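Regulatory protein LEU3 (PDB 2ER8) binds everted CGG half-sites in DNA through a zinc binuclear cluster domain, the part held here, and controls RNA levels of leucine-specific genes in yeast. Local coordinates at residues C6-K15 with C26-V34. Numbering follows the deposited sequence.
With ZN (zinc ion), chain I; ZN (zinc ion), chain J; nucleotides of chain A; nucleotides of chain B.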
ATOM      1  N   CYS E   6      -0.937  -8.575 -14.143  1.00 48.85           N
ATOM      2  CA  CYS E   6      -0.052  -9.602 -14.644  1.00 45.97           C
ATOM      3  C   CYS E   6       1.311  -9.427 -14.024  1.00 46.11           C
ATOM      4  O   CYS E   6       1.686  -8.338 -13.597  1.00 45.66           O
ATOM      5  CB  CYS E   6       0.080  -9.500 -16.147  1.00 45.10           C
ATOM      6  SG  CYS E   6       1.208  -8.248 -16.594  1.00 45.65           S
ATOM      7  N   VAL E   7       2.048 -10.522 -13.986  1.00 48.53           N
ATOM      8  CA  VAL E   7       3.379 -10.549 -13.423  1.00 49.90           C
ATOM      9  C   VAL E   7       4.194  -9.322 -13.711  1.00 51.38           C
ATOM     10  O   VAL E   7       4.568  -8.620 -12.807  1.00 51.90           O
ATOM     11  CB  VAL E   7       4.138 -11.725 -13.965  1.00 49.09           C
ATOM     12  CG1 VAL E   7       5.493 -11.795 -13.346  1.00 49.01           C
ATOM     13  CG2 VAL E   7       3.346 -12.974 -13.708  1.00 51.18           C
ATOM     14  N   GLU E   8       4.480  -9.081 -14.983  1.00 55.34           N
ATOM     15  CA  GLU E   8       5.291  -7.942 -15.386  1.00 56.32           C
ATOM     16  C   GLU E   8       4.780  -6.631 -14.846  1.00 55.15           C
ATOM     17  O   GLU E   8       5.568  -5.839 -14.350  1.00 55.40           O
ATOM     18  CB  GLU E   8       5.389  -7.859 -16.905  1.00 61.15           C
ATOM     19  CG  GLU E   8       6.411  -6.856 -17.386  1.00 67.10           C
ATOM     20  CD  GLU E   8       7.753  -6.970 -16.633  1.00 70.09           C
ATOM     21  OE1 GLU E   8       8.144  -8.102 -16.267  1.00 71.01           O
ATOM     22  OE2 GLU E   8       8.432  -5.936 -16.413  1.00 69.49           O
ATOM     23  N   CYS E   9       3.481  -6.381 -14.934  1.00 49.87           N
ATOM     24  CA  CYS E   9       2.971  -5.131 -14.401  1.00 47.02           C
ATOM     25  C   CYS E   9       3.156  -5.039 -12.912  1.00 46.58           C
ATOM     26  O   CYS E   9       3.452  -3.973 -12.391  1.00 44.07           O
ATOM     27  CB  CYS E   9       1.536  -4.959 -14.778  1.00 47.97           C
ATOM     28  SG  CYS E   9       1.582  -4.594 -16.493  1.00 49.00           S
ATOM     29  N   ARG E  10       3.029  -6.163 -12.216  1.00 43.67           N
ATOM     30  CA  ARG E  10       3.270  -6.189 -10.760  1.00 42.47           C
ATOM     31  C   ARG E  10       4.718  -5.891 -10.427  1.00 41.54           C
ATOM     32  O   ARG E  10       5.015  -5.166  -9.494  1.00 41.81           O
ATOM     33  CB  ARG E  10       2.949  -7.542 -10.166  1.00 47.12           C
ATOM     34  CG  ARG E  10       1.500  -7.712  -9.883  1.00 51.13           C
ATOM     35  CD  ARG E  10       1.265  -8.940  -9.084  1.00 53.56           C
ATOM     36  NE  ARG E  10      -0.129  -8.990  -8.681  1.00 55.79           N
ATOM     37  CZ  ARG E  10      -0.666 -10.031  -8.072  1.00 55.75           C
ATOM     38  NH1 ARG E  10       0.097 -11.086  -7.807  1.00 54.91           N
ATOM     39  NH2 ARG E  10      -1.950 -10.021  -7.745  1.00 56.23           N
ATOM     40  N   GLN E  11       5.616  -6.506 -11.177  1.00 43.70           N
ATOM     41  CA  GLN E  11       7.042  -6.292 -11.023  1.00 44.11           C
ATOM     42  C   GLN E  11       7.369  -4.810 -11.236  1.00 44.65           C
ATOM     43  O   GLN E  11       8.213  -4.229 -10.526  1.00 45.08           O
ATOM     44  CB  GLN E  11       7.788  -7.138 -12.048  1.00 43.63           C
ATOM     45  CG  GLN E  11       9.288  -6.857 -12.098  1.00 43.92           C
ATOM     46  CD  GLN E  11       9.986  -7.122 -10.786  1.00 44.66           C
ATOM     47  OE1 GLN E  11       9.636  -8.085 -10.085  1.00 44.81           O
ATOM     48  NE2 GLN E  11      10.999  -6.281 -10.445  1.00 44.42           N
ATOM     49  N   GLN E  12       6.694  -4.196 -12.207  1.00 42.90           N
ATOM     50  CA  GLN E  12       6.941  -2.778 -12.485  1.00 42.56           C
ATOM     51  C   GLN E  12       5.914  -1.809 -11.820  1.00 41.92           C
ATOM     52  O   GLN E  12       5.909  -0.596 -12.077  1.00 41.07           O
ATOM     53  CB  GLN E  12       7.007  -2.538 -14.002  1.00 44.67           C
ATOM     54  CG  GLN E  12       7.931  -3.448 -14.738  1.00 47.96           C
ATOM     55  CD  GLN E  12       9.321  -3.426 -14.202  1.00 51.33           C
ATOM     56  OE1 GLN E  12       9.760  -2.417 -13.689  1.00 54.78           O
ATOM     57  NE2 GLN E  12      10.046  -4.532 -14.353  1.00 53.08           N
ATOM     58  N   LYS E  13       5.066  -2.347 -10.945  1.00 43.73           N
ATOM     59  CA  LYS E  13       4.058  -1.540 -10.267  1.00 42.87           C
ATOM     60  C   LYS E  13       3.393  -0.624 -11.276  1.00 42.88           C
ATOM     61  O   LYS E  13       3.086   0.526 -10.972  1.00 45.37           O
ATOM     62  CB  LYS E  13       4.684  -0.704  -9.155  1.00 39.34           C
ATOM     63  CG  LYS E  13       5.042  -1.472  -7.926  1.00 38.06           C
ATOM     64  CD  LYS E  13       5.512  -0.529  -6.832  1.00 35.97           C
ATOM     65  CE  LYS E  13       5.685  -1.255  -5.535  1.00 35.06           C
ATOM     66  NZ  LYS E  13       6.008  -0.351  -4.382  1.00 36.79           N
ATOM     67  N   SER E  14       3.175  -1.134 -12.484  1.00 41.94           N
ATOM     68  CA  SER E  14       2.529  -0.354 -13.543  1.00 43.31           C
ATOM     69  C   SER E  14       1.049  -0.757 -13.756  1.00 47.28           C
ATOM     70  O   SER E  14       0.641  -1.911 -13.462  1.00 47.90           O
ATOM     71  CB  SER E  14       3.311  -0.517 -14.862  1.00 41.59           C
ATOM     72  OG  SER E  14       3.218  -1.837 -15.361  1.00 37.76           O
ATOM     73  N   LYS E  15       0.254   0.190 -14.260  1.00 56.87           N
ATOM     74  CA  LYS E  15      -1.139  -0.111 -14.531  1.00 62.21           C
ATOM     75  C   LYS E  15      -1.226  -1.247 -15.560  1.00 62.63           C
ATOM     76  O   LYS E  15      -0.651  -1.182 -16.665  1.00 63.00           O
ATOM     77  CB  LYS E  15      -1.866   1.107 -15.063  1.00 71.17           C
ATOM     78  CG  LYS E  15      -3.326   0.828 -15.250  1.00 80.37           C
ATOM     79  CD  LYS E  15      -3.971   1.901 -16.062  1.00 84.87           C
ATOM     80  CE  LYS E  15      -5.373   1.485 -16.410  1.00 86.53           C
ATOM     81  NZ  LYS E  15      -6.049   0.996 -15.176  1.00 86.80           N
ATOM     82  N   CYS E  26      -1.406  -7.893 -21.930  1.00 79.46           N
ATOM     83  CA  CYS E  26      -1.726  -6.565 -21.427  1.00 74.03           C
ATOM     84  C   CYS E  26      -0.903  -5.579 -22.222  1.00 73.69           C
ATOM     85  O   CYS E  26       0.197  -5.890 -22.695  1.00 71.78           O
ATOM     86  CB  CYS E  26      -1.418  -6.424 -19.928  1.00 69.10           C
ATOM     87  SG  CYS E  26       0.338  -6.278 -19.561  1.00 63.03           S
ATOM     88  N   THR E  27      -1.473  -4.394 -22.387  1.00 72.71           N
ATOM     89  CA  THR E  27      -0.847  -3.311 -23.126  1.00 72.99           C
ATOM     90  C   THR E  27       0.652  -3.252 -22.831  1.00 72.37           C
ATOM     91  O   THR E  27       1.481  -3.473 -23.718  1.00 70.73           O
ATOM     92  CB  THR E  27      -1.481  -1.954 -22.748  1.00 78.01           C
ATOM     93  OG1 THR E  27      -2.892  -1.984 -23.005  1.00 81.44           O
ATOM     94  CG2 THR E  27      -0.861  -0.852 -23.544  1.00 81.49           C
ATOM     95  N   LYS E  28       0.976  -2.967 -21.570  1.00 70.91           N
ATOM     96  CA  LYS E  28       2.351  -2.861 -21.103  1.00 69.13           C
ATOM     97  C   LYS E  28       3.240  -4.016 -21.545  1.00 69.20           C
ATOM     98  O   LYS E  28       4.353  -3.788 -22.008  1.00 72.09           O
ATOM     99  CB  LYS E  28       2.364  -2.760 -19.578  1.00 66.63           C
ATOM    100  CG  LYS E  28       1.903  -1.412 -19.009  1.00 64.90           C
ATOM    101  CD  LYS E  28       2.996  -0.386 -19.186  1.00 64.64           C
ATOM    102  CE  LYS E  28       2.709   0.912 -18.492  1.00 64.91           C
ATOM    103  NZ  LYS E  28       3.856   1.875 -18.696  1.00 63.16           N
ATOM    104  N   CYS E  29       2.746  -5.247 -21.402  1.00 73.93           N
ATOM    105  CA  CYS E  29       3.515  -6.447 -21.779  1.00 76.79           C
ATOM    106  C   CYS E  29       3.745  -6.549 -23.282  1.00 78.27           C
ATOM    107  O   CYS E  29       4.797  -7.000 -23.741  1.00 80.55           O
ATOM    108  CB  CYS E  29       2.826  -7.729 -21.281  1.00 74.47           C
ATOM    109  SG  CYS E  29       3.185  -8.147 -19.560  1.00 71.23           S
ATOM    110  N   ALA E  30       2.745  -6.135 -24.046  1.00 76.89           N
ATOM    111  CA  ALA E  30       2.854  -6.132 -25.490  1.00 76.33           C
ATOM    112  C   ALA E  30       3.962  -5.144 -25.911  1.00 76.16           C
ATOM    113  O   ALA E  30       4.913  -5.513 -26.615  1.00 74.19           O
ATOM    114  CB  ALA E  30       1.524  -5.727 -26.081  1.00 72.86           C
ATOM    115  N   LYS E  31       3.834  -3.896 -25.474  1.00 79.03           N
ATOM    116  CA  LYS E  31       4.805  -2.884 -25.811  1.00 81.56           C
ATOM    117  C   LYS E  31       6.223  -3.301 -25.452  1.00 83.69           C
ATOM    118  O   LYS E  31       7.166  -2.887 -26.100  1.00 85.81           O
ATOM    119  CB  LYS E  31       4.453  -1.601 -25.098  1.00 82.01           C
ATOM    120  CG  LYS E  31       5.266  -0.413 -25.575  1.00 79.57           C
ATOM    121  CD  LYS E  31       4.675   0.915 -25.050  1.00 78.02           C
ATOM    122  CE  LYS E  31       4.832   1.110 -23.493  1.00 76.67           C
ATOM    123  NZ  LYS E  31       3.958   0.232 -22.632  1.00 75.70           N
ATOM    124  N   LYS E  32       6.378  -4.118 -24.416  1.00 87.06           N
ATOM    125  CA  LYS E  32       7.704  -4.590 -24.006  1.00 89.30           C
ATOM    126  C   LYS E  32       8.023  -5.871 -24.770  1.00 94.40           C
ATOM    127  O   LYS E  32       9.079  -6.467 -24.592  1.00 93.38           O
ATOM    128  CB  LYS E  32       7.730  -4.891 -22.504  1.00 82.65           C
ATOM    129  CG  LYS E  32       7.480  -3.705 -21.612  1.00 76.80           C
ATOM    130  CD  LYS E  32       7.758  -4.048 -20.156  1.00 73.52           C
ATOM    131  CE  LYS E  32       9.206  -4.536 -19.973  1.00 72.78           C
ATOM    132  NZ  LYS E  32       9.727  -4.332 -18.585  1.00 72.12           N
ATOM    133  N   ASN E  33       7.091  -6.299 -25.610  1.00105.85           N
ATOM    134  CA  ASN E  33       7.265  -7.514 -26.390  1.00111.34           C
ATOM    135  C   ASN E  33       7.666  -8.680 -25.489  1.00110.61           C
ATOM    136  O   ASN E  33       8.644  -9.385 -25.745  1.00111.99           O
ATOM    137  CB  ASN E  33       8.329  -7.302 -27.454  1.00125.13           C
ATOM    138  CG  ASN E  33       8.376  -8.435 -28.445  1.00133.36           C
ATOM    139  OD1 ASN E  33       9.290  -8.521 -29.264  1.00135.83           O
ATOM    140  ND2 ASN E  33       7.378  -9.317 -28.382  1.00135.94           N
ATOM    141  N   VAL E  34       6.899  -8.869 -24.422  1.00104.40           N
ATOM    142  CA  VAL E  34       7.149  -9.945 -23.474  1.00 95.91           C
ATOM    143  C   VAL E  34       5.845 -10.632 -23.125  1.00 89.90           C
ATOM    144  O   VAL E  34       4.757 -10.058 -23.241  1.00 92.11           O
ATOM    145  CB  VAL E  34       7.799  -9.434 -22.166  1.00 95.26           C
ATOM    146  CG1 VAL E  34       9.182  -8.903 -22.447  1.00 93.60           C
ATOM    147  CG2 VAL E  34       6.934  -8.354 -21.543  1.00 93.85           C
TER
HETATM  148 ZN    ZN I 104       1.163  -8.402 -18.970  1.00 50.57          ZN
HETATM  149 ZN    ZN J 105      -0.111  -6.137 -17.238  1.00 44.15          ZN
ATOM    150  P    DC A   8      -4.318  -1.281 -12.006  1.00 62.37           P
ATOM    151  OP1  DC A   8      -5.411  -1.241 -13.040  1.00 59.49           O
ATOM    152  OP2  DC A   8      -3.026  -2.018 -12.257  1.00 59.01           O
ATOM    153  O5'  DC A   8      -3.960   0.218 -11.687  1.00 65.37           O
ATOM    154  C5'  DC A   8      -3.527   0.508 -10.392  1.00 70.34           C
ATOM    155  C4'  DC A   8      -3.077   1.931 -10.311  1.00 69.97           C
ATOM    156  O4'  DC A   8      -2.262   2.047  -9.127  1.00 68.86           O
ATOM    157  C3'  DC A   8      -2.177   2.329 -11.468  1.00 69.19           C
ATOM    158  O3'  DC A   8      -2.425   3.725 -11.674  1.00 69.41           O
ATOM    159  C2'  DC A   8      -0.794   1.928 -10.968  1.00 66.17           C
ATOM    160  C1'  DC A   8      -0.895   2.181  -9.468  1.00 63.18           C
ATOM    161  N1   DC A   8      -0.137   1.273  -8.583  1.00 56.94           N
ATOM    162  C2   DC A   8       0.302   1.775  -7.376  1.00 54.21           C
ATOM    163  O2   DC A   8      -0.027   2.934  -7.068  1.00 52.93           O
ATOM    164  N3   DC A   8       1.056   0.994  -6.559  1.00 51.53           N
ATOM    165  C4   DC A   8       1.360  -0.250  -6.919  1.00 50.45           C
ATOM    166  N4   DC A   8       2.122  -0.968  -6.085  1.00 49.64           N
ATOM    167  C5   DC A   8       0.894  -0.809  -8.145  1.00 51.31           C
ATOM    168  C6   DC A   8       0.153  -0.013  -8.944  1.00 53.35           C
TER
ATOM    169  P    DC B   3      13.780  -1.969  -7.232  1.00 50.43           P
ATOM    170  OP1  DC B   3      15.058  -2.183  -6.462  1.00 48.69           O
ATOM    171  OP2  DC B   3      12.943  -3.172  -7.603  1.00 49.42           O
ATOM    172  O5'  DC B   3      12.917  -0.986  -6.335  1.00 48.76           O
ATOM    173  C5'  DC B   3      12.251   0.083  -6.947  1.00 49.84           C
ATOM    174  C4'  DC B   3      11.933   1.144  -5.934  1.00 50.21           C
ATOM    175  O4'  DC B   3      11.098   2.075  -6.636  1.00 49.78           O
ATOM    176  C3'  DC B   3      11.106   0.644  -4.766  1.00 52.45           C
ATOM    177  O3'  DC B   3      11.284   1.599  -3.714  1.00 58.32           O
ATOM    178  C2'  DC B   3       9.700   0.710  -5.332  1.00 50.35           C
ATOM    179  C1'  DC B   3       9.759   1.933  -6.218  1.00 49.11           C
ATOM    180  N1   DC B   3       8.924   1.885  -7.425  1.00 48.62           N
ATOM    181  C2   DC B   3       8.281   3.073  -7.818  1.00 49.16           C
ATOM    182  O2   DC B   3       8.429   4.099  -7.123  1.00 48.64           O
ATOM    183  N3   DC B   3       7.526   3.073  -8.935  1.00 47.73           N
ATOM    184  C4   DC B   3       7.389   1.958  -9.648  1.00 47.41           C
ATOM    185  N4   DC B   3       6.619   2.028 -10.747  1.00 47.11           N
ATOM    186  C5   DC B   3       8.032   0.727  -9.264  1.00 48.04           C
ATOM    187  C6   DC B   3       8.782   0.738  -8.154  1.00 47.35           C
TER
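Glu8 OE2 is gripped by two donors that come from opposite faces of its carboxylate. Lys32 NZ forms a salt bridge to Glu8 OE2 at 3.0 Å, from 51° out of the carboxylate plane, while Gln12 NE2 of the same segment as Glu8 reaches it on the syn side, 24° out of the plane. With CG anti to the backbone N (chi1 -170°) and a bend at chi2, Glu8 brings its carboxylate to Lys32 NZ, the two chains crossing at about a right angle. Glu8 CB lies against Cys29 SG, 3.5 Å away. Without the carboxylate, as with an alanine here, the Lys32 ammonium would probably lose its mate and Gln12 NE2 one of its acceptors. The two short helices, 7-11 and 27-31, flank the two zinc ions of the Zn(2)-Cys(6) binuclear cluster of fungal transcription factors. Cys6 SG and Cys26 SG bridge both zinc ions; Cys9 and Cys16 complete one site, Cys29 and Cys36 the other. Each bridging cysteine is also the N-cap of its helix, Cys6 SG accepting from Cys9 N at 3.4 Å and Cys26 SG from Cys29 N at 3.2 Å. Beside the metals, Lys28 packs its CB on Cys9 SG (3.7 Å) and its CG near Ser14 OG. Where helix 7-11 ends, the backbone meets DNA: Gln12 O accepts from N4 of cytosine 3 of chain B at 3.0 Å. The Lys13 side chain adds NZ bonds to N7 and O6 of a guanine base.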